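Local coordinates for protein PA1221 (Pseudomonas aeruginosa, PDB 4DG8) that belongs to the ANL superfamily of AMP-binding enzymes, carries a phosphopantetheine attachment domain in its sequence, and binds adenosine monophosphate, at residues A[269-283]-A[295-308]. Residues are numbered along the deposited sequence; the frame is centred on the assembly and turned at random.
Sequences DLDPDCLGGLRQLLT and RALLRHPRLHLVNG. With AMP (adenosine monophosphate), chain B.
Leu281 and Leu305 lie side by side on one face of two parallel strands, 280-284 and 304-309, with Leu305 CD1 3.8 Å from Leu281 CG. With CG anti to the backbone N (chi1 -172°) and chi2 at 57°, Leu305 brings CD1 to 3.2 Å from Leu281 O. Leu303, in the loop before strand 304-309, brings CD1 to 3.4 Å from Leu278 O and against CB of Leu278 and Leu281. On the other face, Leu282 and Val306 run alongside each other, Leu282 CG 3.9 Å from Val306 CB. All five of Leu281, Leu282, Leu303, Leu305 and Val306 are buried and close-packed. Five backbone hydrogen bonds alternate between the strands; the first, His304 N to Arg279 O, is long at 3.3 Å, whereas Leu281, Thr283, Val306 and Gly308 donate shorter ones. A water bridges the carbonyls of Arg279 and Arg302 at this end. Beyond the opposite end, AMP N6 donates to Asn307 OD1 (2.8 Å) and to Gly308 O, so strand 304-309 supplies part of the AMP pocket.

The helix-end side is more polar and looser: Asp269, Arg295 and Arg299 are exposed, Pro272, Asp273 and His300 partly so. His300 NE2 donates to Pro272 O (2.8 Å), the acceptor lying in the ring plane, while Leu275 CB covers a ring face in a CH-pi contact. Arg299 bends at chi2 (59°) to bring NE to the syn lone pair of Asp273 OD1 at 2.7 Å, guanidinium and carboxylate nearly coplanar. Extended Arg295 gives NH1 to Asp269 O from above the carbonyl plane and rests a guanidinium face on Pro272.

Helix 290-299 makes the beta-alpha-beta crossover between the strands. Strand 256-260 pairs with the far edge of 280-284, and Phe264 of helix 261-270 packs against Leu281, Thr283 and Ala296.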
ATOM      1  N   ASP A 269      10.335  10.053  17.722  1.00 25.15           N
ATOM      2  CA  ASP A 269      10.128  11.189  18.645  1.00 30.91           C
ATOM      3  C   ASP A 269       9.848  10.712  20.065  1.00 27.40           C
ATOM      4  O   ASP A 269      10.401  11.231  21.039  1.00 28.61           O
ATOM      5  CB  ASP A 269       8.871  11.999  18.255  1.00 39.90           C
ATOM      6  CG  ASP A 269       9.086  12.953  17.077  1.00 44.63           C
ATOM      7  OD1 ASP A 269      10.243  13.285  16.754  1.00 35.97           O
ATOM      8  OD2 ASP A 269       8.066  13.391  16.488  1.00 41.15           O
ATOM      9  N   LEU A 270       8.914   9.771  20.168  1.00 21.62           N
ATOM     10  CA  LEU A 270       8.441   9.273  21.451  1.00 26.56           C
ATOM     11  C   LEU A 270       9.426   8.359  22.181  1.00 29.38           C
ATOM     12  O   LEU A 270       9.693   8.540  23.354  1.00 25.19           O
ATOM     13  CB  LEU A 270       7.159   8.465  21.233  1.00 30.98           C
ATOM     14  CG  LEU A 270       5.873   9.217  20.895  1.00 44.10           C
ATOM     15  CD1 LEU A 270       4.726   8.227  20.666  1.00 52.29           C
ATOM     16  CD2 LEU A 270       5.531  10.171  22.001  1.00 35.30           C
ATOM     17  N   ASP A 271       9.846   7.298  21.507  1.00 27.56           N
ATOM     18  CA  ASP A 271      10.667   6.269  22.126  1.00 26.54           C
ATOM     19  C   ASP A 271      11.554   5.575  21.084  1.00 29.62           C
ATOM     20  O   ASP A 271      11.233   4.477  20.626  1.00 29.88           O
ATOM     21  CB  ASP A 271       9.769   5.267  22.844  1.00 22.10           C
ATOM     22  CG  ASP A 271      10.535   4.074  23.385  1.00 29.09           C
ATOM     23  OD1 ASP A 271      11.755   4.181  23.617  1.00 32.09           O
ATOM     24  OD2 ASP A 271       9.903   3.020  23.571  1.00 32.98           O
ATOM     25  N   PRO A 272      12.649   6.225  20.682  1.00 26.45           N
ATOM     26  CA  PRO A 272      13.473   5.674  19.606  1.00 26.93           C
ATOM     27  C   PRO A 272      14.002   4.280  19.946  1.00 25.39           C
ATOM     28  O   PRO A 272      14.309   3.540  19.024  1.00 27.16           O
ATOM     29  CB  PRO A 272      14.629   6.679  19.499  1.00 21.45           C
ATOM     30  CG  PRO A 272      14.688   7.323  20.828  1.00 27.54           C
ATOM     31  CD  PRO A 272      13.252   7.424  21.278  1.00 24.32           C
ATOM     32  N   ASP A 273      14.114   3.929  21.229  1.00 25.63           N
ATOM     33  CA  ASP A 273      14.513   2.572  21.581  1.00 18.27           C
ATOM     34  C   ASP A 273      13.460   1.518  21.228  1.00 22.35           C
ATOM     35  O   ASP A 273      13.762   0.325  21.292  1.00 23.02           O
ATOM     36  CB  ASP A 273      14.897   2.437  23.067  1.00 22.44           C
ATOM     37  CG  ASP A 273      16.267   3.035  23.387  1.00 32.60           C
ATOM     38  OD1 ASP A 273      17.026   3.371  22.449  1.00 38.91           O
ATOM     39  OD2 ASP A 273      16.590   3.148  24.588  1.00 40.48           O
ATOM     40  N   CYS A 274      12.236   1.914  20.852  1.00 23.12           N
ATOM     41  CA  CYS A 274      11.238   0.882  20.527  1.00 27.97           C
ATOM     42  C   CYS A 274      11.591   0.095  19.254  1.00 27.32           C
ATOM     43  O   CYS A 274      11.015  -0.954  18.967  1.00 20.74           O
ATOM     44  CB  CYS A 274       9.816   1.441  20.446  1.00 26.68           C
ATOM     45  SG  CYS A 274       9.416   2.352  18.952  1.00 25.93           S
ATOM     46  N   LEU A 275      12.547   0.604  18.497  1.00 21.87           N
ATOM     47  CA  LEU A 275      12.969  -0.084  17.283  1.00 26.18           C
ATOM     48  C   LEU A 275      13.958  -1.213  17.588  1.00 31.38           C
ATOM     49  O   LEU A 275      14.198  -2.073  16.731  1.00 26.44           O
ATOM     50  CB  LEU A 275      13.598   0.900  16.304  1.00 21.97           C
ATOM     51  CG  LEU A 275      12.705   2.099  15.967  1.00 25.85           C
ATOM     52  CD1 LEU A 275      13.464   3.069  15.068  1.00 20.42           C
ATOM     53  CD2 LEU A 275      11.354   1.654  15.357  1.00 19.23           C
ATOM     54  N   GLY A 276      14.517  -1.208  18.803  1.00 23.49           N
ATOM     55  CA  GLY A 276      15.546  -2.171  19.172  1.00 31.44           C
ATOM     56  C   GLY A 276      15.126  -3.604  18.876  1.00 32.56           C
ATOM     57  O   GLY A 276      14.016  -4.015  19.217  1.00 33.05           O
ATOM     58  N   GLY A 277      16.004  -4.374  18.236  1.00 26.12           N
ATOM     59  CA  GLY A 277      15.654  -5.739  17.874  1.00 22.09           C
ATOM     60  C   GLY A 277      15.207  -5.903  16.420  1.00 22.01           C
ATOM     61  O   GLY A 277      15.157  -7.027  15.912  1.00 29.86           O
ATOM     62  N   LEU A 278      14.881  -4.799  15.744  1.00 22.25           N
ATOM     63  CA  LEU A 278      14.658  -4.845  14.287  1.00 20.28           C
ATOM     64  C   LEU A 278      15.976  -5.003  13.533  1.00 21.89           C
ATOM     65  O   LEU A 278      16.953  -4.302  13.813  1.00 20.94           O
ATOM     66  CB  LEU A 278      13.924  -3.594  13.785  1.00 24.32           C
ATOM     67  CG  LEU A 278      12.457  -3.459  14.191  1.00 21.77           C
ATOM     68  CD1 LEU A 278      11.863  -2.163  13.603  1.00 22.38           C
ATOM     69  CD2 LEU A 278      11.662  -4.681  13.742  1.00 17.47           C
ATOM     70  N   ARG A 279      16.024  -5.977  12.628  1.00 25.45           N
ATOM     71  CA  ARG A 279      17.191  -6.176  11.769  1.00 29.72           C
ATOM     72  C   ARG A 279      17.130  -5.296  10.513  1.00 26.42           C
ATOM     73  O   ARG A 279      18.125  -4.703  10.097  1.00 27.59           O
ATOM     74  CB  ARG A 279      17.379  -7.665  11.428  1.00 26.44           C
ATOM     75  CG  ARG A 279      17.974  -8.504  12.583  1.00 25.86           C
ATOM     76  CD  ARG A 279      18.360  -9.935  12.146  1.00 22.08           C
ATOM     77  NE  ARG A 279      19.432 -10.409  13.012  1.00 45.44           N
ATOM     78  CZ  ARG A 279      20.650 -10.734  12.606  1.00 44.44           C
ATOM     79  NH1 ARG A 279      20.966 -10.706  11.323  1.00 44.20           N
ATOM     80  NH2 ARG A 279      21.544 -11.122  13.495  1.00 63.11           N
ATOM     81  N   GLN A 280      15.951  -5.222   9.913  1.00 22.26           N
ATOM     82  CA  GLN A 280      15.739  -4.341   8.765  1.00 20.09           C
ATOM     83  C   GLN A 280      14.402  -3.612   8.909  1.00 22.55           C
ATOM     84  O   GLN A 280      13.352  -4.216   9.200  1.00 26.03           O
ATOM     85  CB  GLN A 280      15.849  -5.117   7.433  1.00 23.11           C
ATOM     86  CG  GLN A 280      14.892  -6.298   7.329  1.00 15.84           C
ATOM     87  CD  GLN A 280      15.263  -7.361   6.281  1.00 25.14           C
ATOM     88  OE1 GLN A 280      16.301  -7.290   5.608  1.00 28.54           O
ATOM     89  NE2 GLN A 280      14.385  -8.361   6.141  1.00 21.91           N
ATOM     90  N   LEU A 281      14.474  -2.297   8.732  1.00 19.81           N
ATOM     91  CA  LEU A 281      13.334  -1.402   8.818  1.00 15.95           C
ATOM     92  C   LEU A 281      13.235  -0.635   7.499  1.00 15.35           C
ATOM     93  O   LEU A 281      14.184   0.034   7.080  1.00 22.91           O
ATOM     94  CB  LEU A 281      13.528  -0.434   9.994  1.00 17.66           C
ATOM     95  CG  LEU A 281      12.455   0.636  10.236  1.00 27.28           C
ATOM     96  CD1 LEU A 281      11.036   0.043  10.201  1.00 29.14           C
ATOM     97  CD2 LEU A 281      12.699   1.348  11.553  1.00 21.43           C
ATOM     98  N   LEU A 282      12.105  -0.778   6.826  1.00 18.22           N
ATOM     99  CA  LEU A 282      11.827  -0.040   5.600  1.00 20.89           C
ATOM    100  C   LEU A 282      10.784   1.010   5.913  1.00 19.86           C
ATOM    101  O   LEU A 282       9.831   0.762   6.657  1.00 19.65           O
ATOM    102  CB  LEU A 282      11.343  -0.974   4.484  1.00 22.48           C
ATOM    103  CG  LEU A 282      12.273  -2.165   4.230  1.00 24.33           C
ATOM    104  CD1 LEU A 282      11.830  -3.359   5.068  1.00 23.12           C
ATOM    105  CD2 LEU A 282      12.279  -2.531   2.776  1.00 17.75           C
ATOM    106  N   THR A 283      11.006   2.204   5.389  1.00 24.17           N
ATOM    107  CA  THR A 283      10.111   3.327   5.608  1.00 21.83           C
ATOM    108  C   THR A 283       9.991   4.108   4.300  1.00 24.00           C
ATOM    109  O   THR A 283      10.702   3.820   3.335  1.00 24.72           O
ATOM    110  CB  THR A 283      10.611   4.242   6.739  1.00 21.25           C
ATOM    111  OG1 THR A 283       9.640   5.270   6.962  1.00 16.67           O
ATOM    112  CG2 THR A 283      11.956   4.874   6.369  1.00 26.98           C
ATOM    113  N   ARG A 295      18.117  10.692  14.027  1.00 22.87           N
ATOM    114  CA  ARG A 295      17.923  10.286  15.420  1.00 29.04           C
ATOM    115  C   ARG A 295      17.871   8.737  15.552  1.00 21.03           C
ATOM    116  O   ARG A 295      18.503   8.129  16.450  1.00 22.05           O
ATOM    117  CB  ARG A 295      16.676  10.954  16.003  1.00 22.64           C
ATOM    118  CG  ARG A 295      16.598  10.844  17.507  1.00 26.34           C
ATOM    119  CD  ARG A 295      15.380  11.555  18.112  1.00 27.55           C
ATOM    120  NE  ARG A 295      15.361  11.327  19.555  1.00 37.77           N
ATOM    121  CZ  ARG A 295      14.272  11.382  20.307  1.00 38.79           C
ATOM    122  NH1 ARG A 295      13.107  11.697  19.765  1.00 51.66           N
ATOM    123  NH2 ARG A 295      14.350  11.136  21.604  1.00 29.30           N
ATOM    124  N   ALA A 296      17.150   8.107  14.623  1.00 19.94           N
ATOM    125  CA  ALA A 296      17.034   6.653  14.623  1.00 21.62           C
ATOM    126  C   ALA A 296      18.395   5.973  14.436  1.00 28.43           C
ATOM    127  O   ALA A 296      18.804   5.163  15.273  1.00 22.72           O
ATOM    128  CB  ALA A 296      16.014   6.156  13.571  1.00 16.94           C
ATOM    129  N   LEU A 297      19.103   6.313  13.361  1.00 28.80           N
ATOM    130  CA  LEU A 297      20.349   5.612  13.041  1.00 26.71           C
ATOM    131  C   LEU A 297      21.470   5.873  14.043  1.00 29.80           C
ATOM    132  O   LEU A 297      22.291   4.981  14.322  1.00 31.99           O
ATOM    133  CB  LEU A 297      20.798   5.889  11.606  1.00 28.79           C
ATOM    134  CG  LEU A 297      19.836   5.257  10.598  1.00 30.79           C
ATOM    135  CD1 LEU A 297      20.352   5.437   9.185  1.00 33.11           C
ATOM    136  CD2 LEU A 297      19.631   3.784  10.921  1.00 38.07           C
ATOM    137  N   LEU A 298      21.496   7.085  14.595  1.00 25.70           N
ATOM    138  CA  LEU A 298      22.464   7.406  15.642  1.00 27.79           C
ATOM    139  C   LEU A 298      22.172   6.601  16.903  1.00 28.40           C
ATOM    140  O   LEU A 298      23.090   6.293  17.656  1.00 27.14           O
ATOM    141  CB  LEU A 298      22.496   8.909  15.941  1.00 35.82           C
ATOM    142  CG  LEU A 298      23.070   9.745  14.788  1.00 35.81           C
ATOM    143  CD1 LEU A 298      22.969  11.248  15.049  1.00 30.27           C
ATOM    144  CD2 LEU A 298      24.523   9.331  14.520  1.00 40.58           C
ATOM    145  N   ARG A 299      20.905   6.256  17.143  1.00 26.30           N
ATOM    146  CA  ARG A 299      20.603   5.350  18.267  1.00 26.67           C
ATOM    147  C   ARG A 299      20.844   3.843  17.956  1.00 30.14           C
ATOM    148  O   ARG A 299      21.215   3.066  18.833  1.00 32.02           O
ATOM    149  CB  ARG A 299      19.171   5.589  18.766  1.00 27.41           C
ATOM    150  CG  ARG A 299      18.823   4.893  20.062  1.00 49.02           C
ATOM    151  CD  ARG A 299      19.750   5.320  21.195  1.00 55.64           C
ATOM    152  NE  ARG A 299      19.497   4.542  22.403  1.00 59.79           N
ATOM    153  CZ  ARG A 299      20.336   4.443  23.429  1.00 58.54           C
ATOM    154  NH1 ARG A 299      21.509   5.072  23.403  1.00 57.88           N
ATOM    155  NH2 ARG A 299      19.992   3.711  24.487  1.00 50.01           N
ATOM    156  N   HIS A 300      20.613   3.441  16.709  1.00 24.76           N
ATOM    157  CA  HIS A 300      20.734   2.041  16.283  1.00 29.52           C
ATOM    158  C   HIS A 300      21.662   1.946  15.086  1.00 30.92           C
ATOM    159  O   HIS A 300      21.199   1.862  13.952  1.00 30.58           O
ATOM    160  CB  HIS A 300      19.356   1.482  15.871  1.00 24.55           C
ATOM    161  CG  HIS A 300      18.293   1.679  16.910  1.00 32.43           C
ATOM    162  ND1 HIS A 300      18.071   0.780  17.931  1.00 30.54           N
ATOM    163  CD2 HIS A 300      17.405   2.685  17.096  1.00 24.42           C
ATOM    164  CE1 HIS A 300      17.092   1.219  18.699  1.00 29.38           C
ATOM    165  NE2 HIS A 300      16.668   2.371  18.214  1.00 33.31           N
ATOM    166  N   PRO A 301      22.981   1.979  15.324  1.00 38.80           N
ATOM    167  CA  PRO A 301      23.931   2.018  14.197  1.00 37.97           C
ATOM    168  C   PRO A 301      24.028   0.716  13.381  1.00 42.23           C
ATOM    169  O   PRO A 301      24.501   0.754  12.248  1.00 44.38           O
ATOM    170  CB  PRO A 301      25.271   2.360  14.873  1.00 37.88           C
ATOM    171  CG  PRO A 301      25.116   1.883  16.278  1.00 41.43           C
ATOM    172  CD  PRO A 301      23.656   2.063  16.631  1.00 36.26           C
ATOM    173  N   ARG A 302      23.579  -0.408  13.935  1.00 38.39           N
ATOM    174  CA  ARG A 302      23.611  -1.675  13.206  1.00 33.89           C
ATOM    175  C   ARG A 302      22.296  -1.937  12.457  1.00 33.57           C
ATOM    176  O   ARG A 302      22.162  -2.931  11.738  1.00 29.66           O
ATOM    177  CB  ARG A 302      23.892  -2.840  14.163  1.00 36.16           C
ATOM    178  CG  ARG A 302      25.288  -2.861  14.809  1.00 42.15           C
ATOM    179  CD  ARG A 302      25.345  -3.950  15.889  1.00 44.68           C
ATOM    180  NE  ARG A 302      24.466  -3.618  17.010  1.00 44.47           N
ATOM    181  CZ  ARG A 302      24.795  -2.758  17.974  1.00 47.99           C
ATOM    182  NH1 ARG A 302      25.983  -2.158  17.951  1.00 46.40           N
ATOM    183  NH2 ARG A 302      23.944  -2.495  18.962  1.00 44.59           N
ATOM    184  N   LEU A 303      21.322  -1.054  12.637  1.00 29.77           N
ATOM    185  CA  LEU A 303      20.037  -1.211  11.962  1.00 27.28           C
ATOM    186  C   LEU A 303      20.197  -0.958  10.459  1.00 25.83           C
ATOM    187  O   LEU A 303      20.858  -0.010  10.048  1.00 26.10           O
ATOM    188  CB  LEU A 303      18.984  -0.273  12.574  1.00 18.93           C
ATOM    189  CG  LEU A 303      17.654  -0.205  11.828  1.00 24.53           C
ATOM    190  CD1 LEU A 303      16.980  -1.584  11.789  1.00 28.93           C
ATOM    191  CD2 LEU A 303      16.729   0.844  12.451  1.00 24.69           C
ATOM    192  N   HIS A 304      19.620  -1.827   9.637  1.00 23.96           N
ATOM    193  CA  HIS A 304      19.565  -1.553   8.210  1.00 18.11           C
ATOM    194  C   HIS A 304      18.228  -0.879   7.911  1.00 28.76           C
ATOM    195  O   HIS A 304      17.162  -1.484   8.043  1.00 25.02           O
ATOM    196  CB  HIS A 304      19.778  -2.834   7.387  1.00 19.09           C
ATOM    197  CG  HIS A 304      21.195  -3.328   7.412  1.00 35.05           C
ATOM    198  ND1 HIS A 304      21.658  -4.224   8.355  1.00 42.28           N
ATOM    199  CD2 HIS A 304      22.258  -3.030   6.624  1.00 42.07           C
ATOM    200  CE1 HIS A 304      22.938  -4.470   8.136  1.00 46.14           C
ATOM    201  NE2 HIS A 304      23.326  -3.756   7.092  1.00 50.90           N
ATOM    202  N   LEU A 305      18.317   0.392   7.543  1.00 20.50           N
ATOM    203  CA  LEU A 305      17.173   1.208   7.200  1.00 24.54           C
ATOM    204  C   LEU A 305      17.084   1.409   5.679  1.00 20.82           C
ATOM    205  O   LEU A 305      18.070   1.736   5.025  1.00 23.49           O
ATOM    206  CB  LEU A 305      17.299   2.549   7.903  1.00 19.13           C
ATOM    207  CG  LEU A 305      16.095   3.494   7.835  1.00 19.83           C
ATOM    208  CD1 LEU A 305      14.872   2.828   8.381  1.00 24.64           C
ATOM    209  CD2 LEU A 305      16.411   4.773   8.620  1.00 31.00           C
ATOM    210  N   VAL A 306      15.894   1.204   5.124  1.00 24.40           N
ATOM    211  CA  VAL A 306      15.683   1.346   3.685  1.00 21.01           C
ATOM    212  C   VAL A 306      14.612   2.396   3.374  1.00 25.73           C
ATOM    213  O   VAL A 306      13.501   2.335   3.915  1.00 26.99           O
ATOM    214  CB  VAL A 306      15.236   0.014   3.079  1.00 24.23           C
ATOM    215  CG1 VAL A 306      15.099   0.125   1.555  1.00 16.84           C
ATOM    216  CG2 VAL A 306      16.211  -1.089   3.476  1.00 25.23           C
ATOM    217  N   ASN A 307      14.931   3.334   2.484  1.00 17.96           N
ATOM    218  CA  ASN A 307      13.928   4.276   2.009  1.00 21.87           C
ATOM    219  C   ASN A 307      13.306   3.620   0.773  1.00 18.78           C
ATOM    220  O   ASN A 307      13.976   3.454  -0.237  1.00 23.18           O
ATOM    221  CB  ASN A 307      14.589   5.620   1.643  1.00 20.49           C
ATOM    222  CG  ASN A 307      13.583   6.696   1.217  1.00 21.47           C
ATOM    223  OD1 ASN A 307      12.369   6.493   1.273  1.00 22.93           O
ATOM    224  ND2 ASN A 307      14.097   7.869   0.810  1.00 22.40           N
ATOM    225  N   GLY A 308      12.064   3.148   0.895  1.00 18.76           N
ATOM    226  CA  GLY A 308      11.345   2.639  -0.262  1.00 21.72           C
ATOM    227  C   GLY A 308      10.441   3.677  -0.907  1.00 20.24           C
ATOM    228  O   GLY A 308       9.645   4.327  -0.218  1.00 17.63           O
TER
HETATM  229  P   AMP B 701       0.955   4.822  -2.985  1.00 26.02           P
HETATM  230  O1P AMP B 701      -0.308   4.957  -2.160  1.00 21.91           O
HETATM  231  O2P AMP B 701       2.016   3.828  -2.532  1.00 21.46           O
HETATM  232  O3P AMP B 701       0.513   4.518  -4.404  1.00 18.74           O
HETATM  233  O5' AMP B 701       1.622   6.252  -3.173  1.00 23.28           O
HETATM  234  C5' AMP B 701       2.669   6.440  -4.105  1.00 19.44           C
HETATM  235  C4' AMP B 701       3.191   7.850  -4.076  1.00 26.58           C
HETATM  236  O4' AMP B 701       3.637   8.189  -2.737  1.00 25.16           O
HETATM  237  C3' AMP B 701       4.401   8.120  -4.952  1.00 27.62           C
HETATM  238  O3' AMP B 701       4.057   8.324  -6.318  1.00 25.55           O
HETATM  239  C2' AMP B 701       5.029   9.336  -4.284  1.00 26.56           C
HETATM  240  O2' AMP B 701       4.321  10.518  -4.639  1.00 24.71           O
HETATM  241  C1' AMP B 701       4.768   9.039  -2.805  1.00 22.01           C
HETATM  242  N9  AMP B 701       5.913   8.348  -2.167  1.00 25.49           N
HETATM  243  C8  AMP B 701       5.964   7.020  -1.908  1.00 23.02           C
HETATM  244  N7  AMP B 701       7.134   6.669  -1.320  1.00 22.04           N
HETATM  245  C5  AMP B 701       7.877   7.779  -1.197  1.00 26.91           C
HETATM  246  C6  AMP B 701       9.225   8.109  -0.659  1.00 23.79           C
HETATM  247  N6  AMP B 701      10.020   7.158  -0.136  1.00 20.51           N
HETATM  248  N1  AMP B 701       9.633   9.401  -0.705  1.00 28.59           N
HETATM  249  C2  AMP B 701       8.832  10.355  -1.227  1.00 23.97           C
HETATM  250  N3  AMP B 701       7.602  10.124  -1.729  1.00 22.74           N
HETATM  251  C4  AMP B 701       7.066   8.884  -1.746  1.00 23.44           C
HETATM  252  O   HOH W   1      20.841  -5.111  10.540  1.00 44.98           O